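Local coordinates for putative endonuclease/exonuclease/phosphatase family protein (Bacteroides thetaiotaomicron, PDB 3MPR) that probably works as a metal-dependent nuclease of the DNase I-like endonuclease/exonuclease/phosphatase family, cutting phosphodiester bonds in nucleic acid, at residues H55-M60 with A85-T90; V72-D75 with G81-S84; D100-L103 with V109-K112; L141-D144 with A150-E153. All coordinates share one frame; numbering follows the deposited sequence.

Interaction 1. Residues H55-M60 with A85-T90; sequences HQLKDM and AIFYRT
Phe87 reaches out from strand 86-89 and brings the outer end of its ring up against Leu57 and Met60, one helical turn apart on helix 54-63. Leu57 meets the ring at its edge: methyl CD2 lies near the ring plane, with CD2 of Leu57 3.7 Å from CE1 of Phe87. Met60, a selenomethionine, touches the far end of the ring with the root of its side chain, CB sitting 3.7 Å from Phe87 CZ at an oblique angle. With CG set beside the backbone N and anti to the carbonyl carbon (chi1 -65°), Leu57 brings both methyls within reach of Ala85, CD2 the nearer. The separation of 3.5 Å between Leu57 CD2 and Ala85 CB is tight for two methyl groups. In the DNase I-like fold, two beta sheets pack together and helices cover their outer surfaces; here helix 54-63 lies against the seven-stranded sheet, in which strand 86-89 runs antiparallel to strands 67-70 and 46-50. Neighbouring strands add their own aromatics to the pocket, Phe47 almost parallel to the Phe87 ring and Tyr69 more steeply inclined. A leucine in place of Phe87 would probably open a gap beneath the helix, leaving Met60 CB and Leu57 CD2 without the ring rim they rest on. Met60 also touches Trp28 and Ile35 of helix 28-41.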
loop_
_atom_site.group_PDB
_atom_site.type_symbol
_atom_site.label_atom_id
_atom_site.label_comp_id
_atom_site.label_asym_id
_atom_site.label_seq_id
_atom_site.Cartn_x
_atom_site.Cartn_y
_atom_site.Cartn_z
ATOM N N HIS A 55 13.942 13.018 -19.895
ATOM C CA HIS A 55 14.828 13.136 -18.744
ATOM C C HIS A 55 14.208 12.527 -17.485
ATOM O O HIS A 55 14.908 11.914 -16.680
ATOM C CB HIS A 55 15.320 14.574 -18.520
ATOM C CG HIS A 55 14.296 15.505 -17.945
ATOM N ND1 HIS A 55 13.430 16.238 -18.728
ATOM C CD2 HIS A 55 14.051 15.877 -16.668
ATOM C CE1 HIS A 55 12.675 16.999 -17.956
ATOM N NE2 HIS A 55 13.033 16.799 -16.700
ATOM N N GLN A 56 12.893 12.672 -17.341
ATOM C CA GLN A 56 12.171 12.066 -16.226
ATOM C C GLN A 56 12.174 10.535 -16.302
ATOM O O GLN A 56 12.236 9.850 -15.278
ATOM C CB GLN A 56 10.729 12.564 -16.220
ATOM C CG GLN A 56 10.580 14.049 -15.949
ATOM C CD GLN A 56 9.137 14.458 -15.949
ATOM O OE1 GLN A 56 8.422 14.252 -14.965
ATOM N NE2 GLN A 56 8.683 15.015 -17.057
ATOM N N LEU A 57 12.078 9.993 -17.515
ATOM C CA LEU A 57 12.136 8.542 -17.692
ATOM C C LEU A 57 13.493 8.011 -17.254
ATOM O O LEU A 57 13.584 6.960 -16.614
ATOM C CB LEU A 57 11.848 8.162 -19.148
ATOM C CG LEU A 57 10.434 8.492 -19.649
ATOM C CD1 LEU A 57 10.330 8.172 -21.130
ATOM C CD2 LEU A 57 9.380 7.701 -18.851
ATOM N N LYS A 58 14.557 8.739 -17.601
ATOM C CA LYS A 58 15.909 8.311 -17.235
ATOM C C LYS A 58 16.113 8.346 -15.718
ATOM O O LYS A 58 16.747 7.465 -15.145
ATOM C CB LYS A 58 16.952 9.179 -17.952
ATOM C CG LYS A 58 17.095 8.787 -19.418
ATOM C CD LYS A 58 18.002 9.738 -20.170
ATOM C CE LYS A 58 18.123 9.329 -21.635
ATOM N NZ LYS A 58 18.921 10.359 -22.369
ATOM N N ASP A 59 15.569 9.372 -15.078
ATOM C CA ASP A 59 15.595 9.470 -13.621
ATOM C C ASP A 59 14.884 8.283 -12.990
ATOM O O ASP A 59 15.358 7.697 -12.011
ATOM C CB ASP A 59 14.877 10.737 -13.149
ATOM C CG ASP A 59 15.556 12.005 -13.607
ATOM O OD1 ASP A 59 16.743 11.936 -13.985
ATOM O OD2 ASP A 59 14.894 13.067 -13.579
HETATM N N MSE A 60 13.726 7.940 -13.535
HETATM C CA MSE A 60 12.937 6.858 -12.947
HETATM C C MSE A 60 13.656 5.533 -13.100
HETATM O O MSE A 60 13.742 4.759 -12.155
HETATM C CB MSE A 60 11.528 6.796 -13.555
HETATM C CG MSE A 60 10.622 7.942 -13.121
HETATM SE SE MSE A 60 10.214 7.851 -11.186
HETATM C CE MSE A 60 9.590 6.015 -11.127
ATOM N N ALA A 85 5.050 6.104 -21.401
ATOM C CA ALA A 85 6.025 5.036 -21.228
ATOM C C ALA A 85 5.520 3.918 -20.320
ATOM O O ALA A 85 4.872 4.183 -19.312
ATOM C CB ALA A 85 7.329 5.590 -20.706
ATOM N N ILE A 86 5.840 2.676 -20.681
ATOM C CA ILE A 86 5.504 1.499 -19.860
ATOM C C ILE A 86 6.774 0.970 -19.195
ATOM O O ILE A 86 7.771 0.722 -19.876
ATOM C CB ILE A 86 4.854 0.389 -20.724
ATOM C CG1 ILE A 86 3.534 0.889 -21.329
ATOM C CG2 ILE A 86 4.623 -0.898 -19.919
ATOM C CD1 ILE A 86 3.058 0.077 -22.556
ATOM N N PHE A 87 6.750 0.841 -17.865
ATOM C CA PHE A 87 7.871 0.296 -17.110
ATOM C C PHE A 87 7.560 -1.143 -16.732
ATOM O O PHE A 87 6.408 -1.476 -16.457
ATOM C CB PHE A 87 8.110 1.109 -15.817
ATOM C CG PHE A 87 8.824 2.421 -16.033
ATOM C CD1 PHE A 87 8.149 3.524 -16.533
ATOM C CD2 PHE A 87 10.158 2.555 -15.689
ATOM C CE1 PHE A 87 8.798 4.722 -16.724
ATOM C CE2 PHE A 87 10.812 3.757 -15.874
ATOM C CZ PHE A 87 10.129 4.843 -16.393
ATOM N N TYR A 88 8.579 -2.001 -16.701
ATOM C CA TYR A 88 8.356 -3.396 -16.340
ATOM C C TYR A 88 9.607 -3.987 -15.709
ATOM O O TYR A 88 10.710 -3.486 -15.925
ATOM C CB TYR A 88 7.933 -4.213 -17.562
ATOM C CG TYR A 88 9.019 -4.289 -18.605
ATOM C CD1 TYR A 88 9.274 -3.215 -19.440
ATOM C CD2 TYR A 88 9.813 -5.424 -18.732
ATOM C CE1 TYR A 88 10.283 -3.268 -20.393
ATOM C CE2 TYR A 88 10.821 -5.484 -19.681
ATOM C CZ TYR A 88 11.043 -4.398 -20.508
ATOM O OH TYR A 88 12.043 -4.423 -21.451
ATOM N N ARG A 89 9.433 -5.035 -14.904
ATOM C CA ARG A 89 10.566 -5.718 -14.275
ATOM C C ARG A 89 11.233 -6.619 -15.292
ATOM O O ARG A 89 10.597 -7.522 -15.823
ATOM C CB ARG A 89 10.100 -6.573 -13.100
ATOM C CG ARG A 89 9.715 -5.767 -11.886
ATOM C CD ARG A 89 9.611 -6.657 -10.676
ATOM N NE ARG A 89 10.880 -7.315 -10.375
ATOM C CZ ARG A 89 11.139 -7.901 -9.211
ATOM N NH1 ARG A 89 10.222 -7.888 -8.252
ATOM N NH2 ARG A 89 12.309 -8.489 -8.999
ATOM N N THR A 90 12.515 -6.395 -15.558
ATOM C CA THR A 90 13.164 -7.166 -16.615
ATOM C C THR A 90 13.356 -8.627 -16.197
ATOM O O THR A 90 13.449 -9.520 -17.044
ATOM C CB THR A 90 14.507 -6.552 -17.067
ATOM O OG1 THR A 90 15.402 -6.469 -15.957
ATOM C CG2 THR A 90 14.299 -5.162 -17.654
#

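Interaction 2. Residues V72-D75 with G81-S84; sequences VGRD and GEHS
The imidazole of His83 has Gly73 CA over one face, 3.7 Å from the ring centroid of His83 and 16° off the normal, a CH-pi contact. Val72 C approaches that ring obliquely, while ND1 is bonded to the carbonyl of Cys52. The second flat group, the Arg74 guanidinium, carries Glu82 OE1 over one face. The two side chains run side by side with guanidinium and carboxylate planes only 18° apart, so the salt bridge of 3.4 Å from Arg74 NH2 to Glu82 OE1 acts through charge alone, with no N-H aimed at the oxygen. Water 3 links the same two atoms. Water 2 accepts from Arg74 NE and Glu82 N and donates to Asp75 OD1. The backbones join directly where Arg74 N donates to Glu82 O at 3.0 Å, tying together the two arms of the loop between antiparallel strands 67-70 and 86-89. A methionine in place of Arg74 would probably leave the Glu82 carboxylate without its stacked positive charge and water 2 short of a donor. Because Glu82 also touches Glu51, a magnesium ligand of this protein although no ion is bound in this model, the stacked arginine probably offsets some negative charge beside the metal-binding position.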
loop_
_atom_site.group_PDB
_atom_site.type_symbol
_atom_site.label_atom_id
_atom_site.label_comp_id
_atom_site.label_asym_id
_atom_site.label_seq_id
_atom_site.Cartn_x
_atom_site.Cartn_y
_atom_site.Cartn_z
ATOM N N VAL A 72 7.844 5.862 -26.984
ATOM C CA VAL A 72 8.538 7.009 -27.571
ATOM C C VAL A 72 7.848 8.338 -27.289
ATOM O O VAL A 72 6.707 8.375 -26.838
ATOM C CB VAL A 72 8.711 6.852 -29.095
ATOM C CG1 VAL A 72 9.383 5.524 -29.425
ATOM C CG2 VAL A 72 7.362 6.979 -29.794
ATOM N N GLY A 73 8.554 9.433 -27.562
ATOM C CA GLY A 73 8.027 10.773 -27.355
ATOM C C GLY A 73 6.881 11.084 -28.289
ATOM O O GLY A 73 6.949 10.780 -29.485
ATOM N N ARG A 74 5.825 11.698 -27.761
ATOM C CA ARG A 74 4.621 11.929 -28.562
ATOM C C ARG A 74 4.744 13.055 -29.585
ATOM O O ARG A 74 3.920 13.148 -30.483
ATOM C CB ARG A 74 3.397 12.186 -27.670
ATOM C CG ARG A 74 3.342 13.575 -27.018
ATOM C CD ARG A 74 2.166 13.637 -26.056
ATOM N NE ARG A 74 1.982 14.946 -25.436
ATOM C CZ ARG A 74 1.048 15.208 -24.524
ATOM N NH1 ARG A 74 0.214 14.252 -24.126
ATOM N NH2 ARG A 74 0.947 16.422 -24.007
ATOM N N ASP A 75 5.752 13.919 -29.442
ATOM C CA ASP A 75 5.910 15.058 -30.356
ATOM C C ASP A 75 6.486 14.651 -31.709
ATOM O O ASP A 75 6.023 15.103 -32.765
ATOM C CB ASP A 75 6.807 16.139 -29.734
ATOM C CG ASP A 75 6.096 16.957 -28.675
ATOM O OD1 ASP A 75 4.921 16.668 -28.366
ATOM O OD2 ASP A 75 6.728 17.891 -28.140
ATOM N N GLY A 81 8.888 15.506 -26.312
ATOM C CA GLY A 81 7.534 15.555 -25.791
ATOM C C GLY A 81 7.269 14.574 -24.657
ATOM O O GLY A 81 8.158 13.838 -24.228
ATOM N N GLU A 82 6.033 14.568 -24.172
ATOM C CA GLU A 82 5.640 13.638 -23.114
ATOM C C GLU A 82 5.531 12.227 -23.671
ATOM O O GLU A 82 5.311 12.047 -24.865
ATOM C CB GLU A 82 4.301 14.056 -22.527
ATOM C CG GLU A 82 4.331 15.456 -21.927
ATOM C CD GLU A 82 3.053 15.792 -21.195
ATOM O OE1 GLU A 82 2.135 14.937 -21.160
ATOM O OE2 GLU A 82 2.969 16.911 -20.659
ATOM N N HIS A 83 5.695 11.238 -22.798
ATOM C CA HIS A 83 5.593 9.833 -23.179
ATOM C C HIS A 83 4.396 9.185 -22.498
ATOM O O HIS A 83 3.898 9.674 -21.468
ATOM C CB HIS A 83 6.841 9.054 -22.742
ATOM C CG HIS A 83 8.110 9.474 -23.430
ATOM N ND1 HIS A 83 8.677 10.717 -23.257
ATOM C CD2 HIS A 83 8.939 8.796 -24.263
ATOM C CE1 HIS A 83 9.791 10.794 -23.966
ATOM N NE2 HIS A 83 9.978 9.638 -24.578
ATOM N N SER A 84 3.950 8.078 -23.086
ATOM C CA SER A 84 3.088 7.117 -22.413
ATOM C C SER A 84 3.941 5.890 -22.101
ATOM O O SER A 84 3.617 4.767 -22.496
ATOM C CB SER A 84 1.917 6.740 -23.319
ATOM O OG SER A 84 1.088 7.876 -23.546
HETATM O O HOH W 1 5.391 6.757 -25.003
HETATM O O HOH W 2 4.382 16.600 -25.444
HETATM O O HOH W 3 -0.538 16.289 -21.647
#

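Interaction 3. Residues D100-L103 with V109-K112; sequences DFWL and VPSK
Trp102 turns its indole toward residues 109-112 with CG beside the backbone N and anti to the carbonyl carbon (chi1 -78°), and a chi2 of -98° swings one broad face of the ring round to meet the loop. Pro110 crosses that face. Its CA sits almost squarely above the five-membered ring, 3.5 Å from the centroid of that Trp102 ring and 9° off the normal, a CH-pi contact. Further along the indole, Pro110 CG packs on Trp102 CZ2 at 3.6 Å, so the proline spans both rings. Val109 lends its backbone: its carbonyl C lies over the same face, toward the six-membered ring, and Val109 O is 3.6 Å from Trp102 CG. Ser111 follows, placing its N over the pyrrole part near CD1. Trp102 closes strand 93-102, an outermost strand of the six-stranded sheet of the DNase I-like sandwich, and residues 109-112 belong to the loop that leads on to strand 121-129. The contact thus folds this loop back over the end of the strand it has just left. Within the loop, the Ser111 hydroxyl donates to Val109 O at 2.7 Å, coming from above the carbonyl plane, and its OG is also hydrogen-bonded to Ser104 and Thr106. The indole has a polar end as well, NE1, which is bonded to the carbonyl O of Arg74, while the side chain of Trp102 also packs on Ile121 of strand 121-129.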
loop_
_atom_site.group_PDB
_atom_site.type_symbol
_atom_site.label_atom_id
_atom_site.label_comp_id
_atom_site.label_asym_id
_atom_site.label_seq_id
_atom_site.Cartn_x
_atom_site.Cartn_y
_atom_site.Cartn_z
ATOM N N ASP A 100 4.172 1.905 -30.903
ATOM C CA ASP A 100 3.442 3.108 -30.501
ATOM C C ASP A 100 2.571 3.505 -31.676
ATOM O O ASP A 100 2.957 3.306 -32.830
ATOM C CB ASP A 100 4.401 4.270 -30.203
ATOM C CG ASP A 100 5.601 3.846 -29.373
ATOM O OD1 ASP A 100 6.565 3.317 -29.964
ATOM O OD2 ASP A 100 5.586 4.043 -28.132
ATOM N N PHE A 101 1.410 4.066 -31.387
ATOM C CA PHE A 101 0.573 4.668 -32.414
ATOM C C PHE A 101 -0.061 5.944 -31.865
ATOM O O PHE A 101 -0.350 6.033 -30.664
ATOM C CB PHE A 101 -0.484 3.676 -32.945
ATOM C CG PHE A 101 -1.398 3.093 -31.881
ATOM C CD1 PHE A 101 -1.049 1.936 -31.201
ATOM C CD2 PHE A 101 -2.631 3.671 -31.612
ATOM C CE1 PHE A 101 -1.897 1.392 -30.239
ATOM C CE2 PHE A 101 -3.478 3.138 -30.650
ATOM C CZ PHE A 101 -3.109 1.994 -29.964
ATOM N N TRP A 102 -0.257 6.937 -32.729
ATOM C CA TRP A 102 -0.920 8.173 -32.318
ATOM C C TRP A 102 -2.428 8.011 -32.384
ATOM O O TRP A 102 -2.938 7.253 -33.197
ATOM C CB TRP A 102 -0.435 9.368 -33.160
ATOM C CG TRP A 102 0.916 9.831 -32.699
ATOM C CD1 TRP A 102 1.178 10.866 -31.854
ATOM C CD2 TRP A 102 2.179 9.223 -32.992
ATOM N NE1 TRP A 102 2.524 10.957 -31.619
ATOM C CE2 TRP A 102 3.163 9.960 -32.309
ATOM C CE3 TRP A 102 2.574 8.137 -33.779
ATOM C CZ2 TRP A 102 4.519 9.643 -32.384
ATOM C CZ3 TRP A 102 3.927 7.826 -33.859
ATOM C CH2 TRP A 102 4.878 8.574 -33.165
ATOM N N LEU A 103 -3.132 8.699 -31.493
ATOM C CA LEU A 103 -4.582 8.593 -31.434
ATOM C C LEU A 103 -5.163 9.587 -32.433
ATOM O O LEU A 103 -5.545 10.701 -32.078
ATOM C CB LEU A 103 -5.069 8.864 -30.007
ATOM C CG LEU A 103 -4.425 7.934 -28.971
ATOM C CD1 LEU A 103 -4.853 8.292 -27.548
ATOM C CD2 LEU A 103 -4.738 6.458 -29.292
ATOM N N VAL A 109 1.855 8.437 -37.719
ATOM C CA VAL A 109 2.640 9.668 -37.714
ATOM C C VAL A 109 2.232 10.574 -36.559
ATOM O O VAL A 109 1.071 10.595 -36.169
ATOM C CB VAL A 109 2.526 10.435 -39.053
ATOM C CG1 VAL A 109 2.826 9.505 -40.214
ATOM C CG2 VAL A 109 1.159 11.026 -39.213
ATOM N N PRO A 110 3.197 11.312 -35.994
ATOM C CA PRO A 110 2.883 12.252 -34.915
ATOM C C PRO A 110 1.879 13.260 -35.444
ATOM O O PRO A 110 2.197 14.028 -36.351
ATOM C CB PRO A 110 4.228 12.933 -34.651
ATOM C CG PRO A 110 5.247 11.922 -35.097
ATOM C CD PRO A 110 4.637 11.280 -36.296
ATOM N N SER A 111 0.676 13.245 -34.893
ATOM C CA SER A 111 -0.423 14.033 -35.431
ATOM C C SER A 111 -1.513 14.200 -34.394
ATOM O O SER A 111 -1.676 13.352 -33.517
ATOM C CB SER A 111 -1.014 13.329 -36.644
ATOM O OG SER A 111 -1.218 11.956 -36.363
ATOM N N LYS A 112 -2.262 15.295 -34.503
ATOM C CA LYS A 112 -3.458 15.486 -33.690
ATOM C C LYS A 112 -4.584 14.695 -34.324
ATOM O O LYS A 112 -4.636 14.544 -35.544
ATOM C CB LYS A 112 -3.850 16.967 -33.629
ATOM C CG LYS A 112 -2.773 17.865 -33.054
ATOM C CD LYS A 112 -3.117 19.341 -33.212
ATOM C CE LYS A 112 -1.955 20.214 -32.752
ATOM N NZ LYS A 112 -2.246 21.668 -32.891
#

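Interaction 4. Residues L141-D144 with A150-E153; sequences LHMD and ARVE
Arg151, on the first turns of helix 148-164, reaches back to the loop residues just past strand 135-142, Met143 and Asp144. The contact lies in a beta-alpha-beta unit made of strand 135-142, helix 148-164 and strand 173-178, at the point where the chain leaves the first strand for the helix. Arg151 lays its aliphatic part and then its guanidinium along the backbone carbonyl of Asp144. Its CD passes 3.4 Å from Asp144 O, and a bend at chi3 (-62°) carries the head round to the same oxygen, to which NH1 of Arg151 donates at a rather long 3.2 Å. Asp144 O sits at the guanidinium edge, practically in its plane, and the N-H points almost straight at it (168°), although the donor is tilted from the carbonyl plane. The Asp144 carboxylate turns elsewhere: OD1 accepts from the backbone N atoms of Ile146, Gly147 and Val117, while OD2 forms a salt bridge with Arg120. That carboxylate thus ties together the loop entering the helix, and the arginine holds the carbonyl of the same residue. Met143, a selenomethionine, points toward the helix and packs on Phe191 of helix 186-192 as well as on Ser154. Its CB lies 4.1 Å from Arg151 CG, and the chain, bent at chi2 and again at chi3, ends with methyl CE 3.3 Å from the backbone O of Arg151.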
loop_
_atom_site.group_PDB
_atom_site.type_symbol
_atom_site.label_atom_id
_atom_site.label_comp_id
_atom_site.label_asym_id
_atom_site.label_seq_id
_atom_site.Cartn_x
_atom_site.Cartn_y
_atom_site.Cartn_z
ATOM N N LEU A 141 -1.868 4.994 -22.436
ATOM C CA LEU A 141 -2.124 6.221 -23.187
ATOM C C LEU A 141 -2.489 7.388 -22.278
ATOM O O LEU A 141 -2.658 7.231 -21.070
ATOM C CB LEU A 141 -3.236 6.004 -24.236
ATOM C CG LEU A 141 -4.629 5.546 -23.761
ATOM C CD1 LEU A 141 -5.413 6.679 -23.091
ATOM C CD2 LEU A 141 -5.432 5.009 -24.930
ATOM N N HIS A 142 -2.612 8.557 -22.890
ATOM C CA HIS A 142 -3.043 9.767 -22.213
ATOM C C HIS A 142 -3.921 10.509 -23.209
ATOM O O HIS A 142 -3.436 10.971 -24.240
ATOM C CB HIS A 142 -1.828 10.618 -21.827
ATOM C CG HIS A 142 -2.172 11.831 -21.023
ATOM N ND1 HIS A 142 -1.217 12.633 -20.438
ATOM C CD2 HIS A 142 -3.370 12.374 -20.698
ATOM C CE1 HIS A 142 -1.811 13.623 -19.792
ATOM N NE2 HIS A 142 -3.117 13.492 -19.939
HETATM N N MSE A 143 -5.213 10.585 -22.906
HETATM C CA MSE A 143 -6.222 11.144 -23.805
HETATM C C MSE A 143 -6.163 12.676 -23.892
HETATM O O MSE A 143 -5.588 13.335 -23.027
HETATM C CB MSE A 143 -7.609 10.738 -23.319
HETATM C CG MSE A 143 -7.920 9.258 -23.382
HETATM SE SE MSE A 143 -8.182 8.744 -25.253
HETATM C CE MSE A 143 -9.556 7.393 -25.003
ATOM N N ASP A 144 -6.778 13.244 -24.931
ATOM C CA ASP A 144 -6.806 14.695 -25.079
ATOM C C ASP A 144 -7.882 15.278 -24.163
ATOM O O ASP A 144 -8.921 14.657 -23.953
ATOM C CB ASP A 144 -7.078 15.089 -26.531
ATOM C CG ASP A 144 -6.839 16.564 -26.784
ATOM O OD1 ASP A 144 -7.821 17.315 -26.960
ATOM O OD2 ASP A 144 -5.669 16.970 -26.784
ATOM N N ALA A 150 -12.383 13.043 -30.397
ATOM C CA ALA A 150 -11.093 12.347 -30.404
ATOM C C ALA A 150 -11.020 11.256 -29.333
ATOM O O ALA A 150 -10.524 10.168 -29.592
ATOM C CB ALA A 150 -9.961 13.325 -30.237
ATOM N N ARG A 151 -11.516 11.542 -28.130
ATOM C CA ARG A 151 -11.531 10.534 -27.068
ATOM C C ARG A 151 -12.368 9.303 -27.431
ATOM O O ARG A 151 -11.949 8.164 -27.203
ATOM C CB ARG A 151 -12.008 11.130 -25.734
ATOM C CG ARG A 151 -11.045 12.154 -25.122
ATOM C CD ARG A 151 -11.456 12.481 -23.680
ATOM N NE ARG A 151 -12.777 13.089 -23.588
ATOM C CZ ARG A 151 -13.004 14.402 -23.555
ATOM N NH1 ARG A 151 -11.996 15.265 -23.628
ATOM N NH2 ARG A 151 -14.241 14.855 -23.461
ATOM N N VAL A 152 -13.548 9.529 -27.998
ATOM C CA VAL A 152 -14.412 8.428 -28.396
ATOM C C VAL A 152 -13.760 7.626 -29.530
ATOM O O VAL A 152 -13.658 6.396 -29.466
ATOM C CB VAL A 152 -15.809 8.934 -28.820
ATOM C CG1 VAL A 152 -16.674 7.777 -29.295
ATOM C CG2 VAL A 152 -16.483 9.657 -27.655
ATOM N N GLU A 153 -13.307 8.328 -30.564
ATOM C CA GLU A 153 -12.638 7.663 -31.680
ATOM C C GLU A 153 -11.409 6.912 -31.187
ATOM O O GLU A 153 -11.117 5.799 -31.642
ATOM C CB GLU A 153 -12.242 8.680 -32.747
ATOM C CG GLU A 153 -13.442 9.364 -33.409
ATOM C CD GLU A 153 -14.182 8.456 -34.399
ATOM O OE1 GLU A 153 -13.659 7.375 -34.758
ATOM O OE2 GLU A 153 -15.298 8.830 -34.822
#

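Interactions 1 and 4 are buried: interaction 1 sets a helix against a strand, interaction 4 a helix against the loop that follows a strand, one on each half of the sandwich. The other two are partly buried; interaction 2 joins two arms of one loop, interaction 3 lays a loop over the face of a strand tryptophan, by CH-pi and apolar contact. Interaction 1 is wholly apolar, interaction 4 adds an arginine-to-carbonyl bond, and interaction 2 relies on charge and water. Interaction 2 is nested inside the loop closed by interaction 1, where Leu57 packs on His83. Val72 N to Asp100 OD2 helps join interactions 2 and 3. Interactions 3 and 4 touch through Leu103, which packs on Met143 and Leu141.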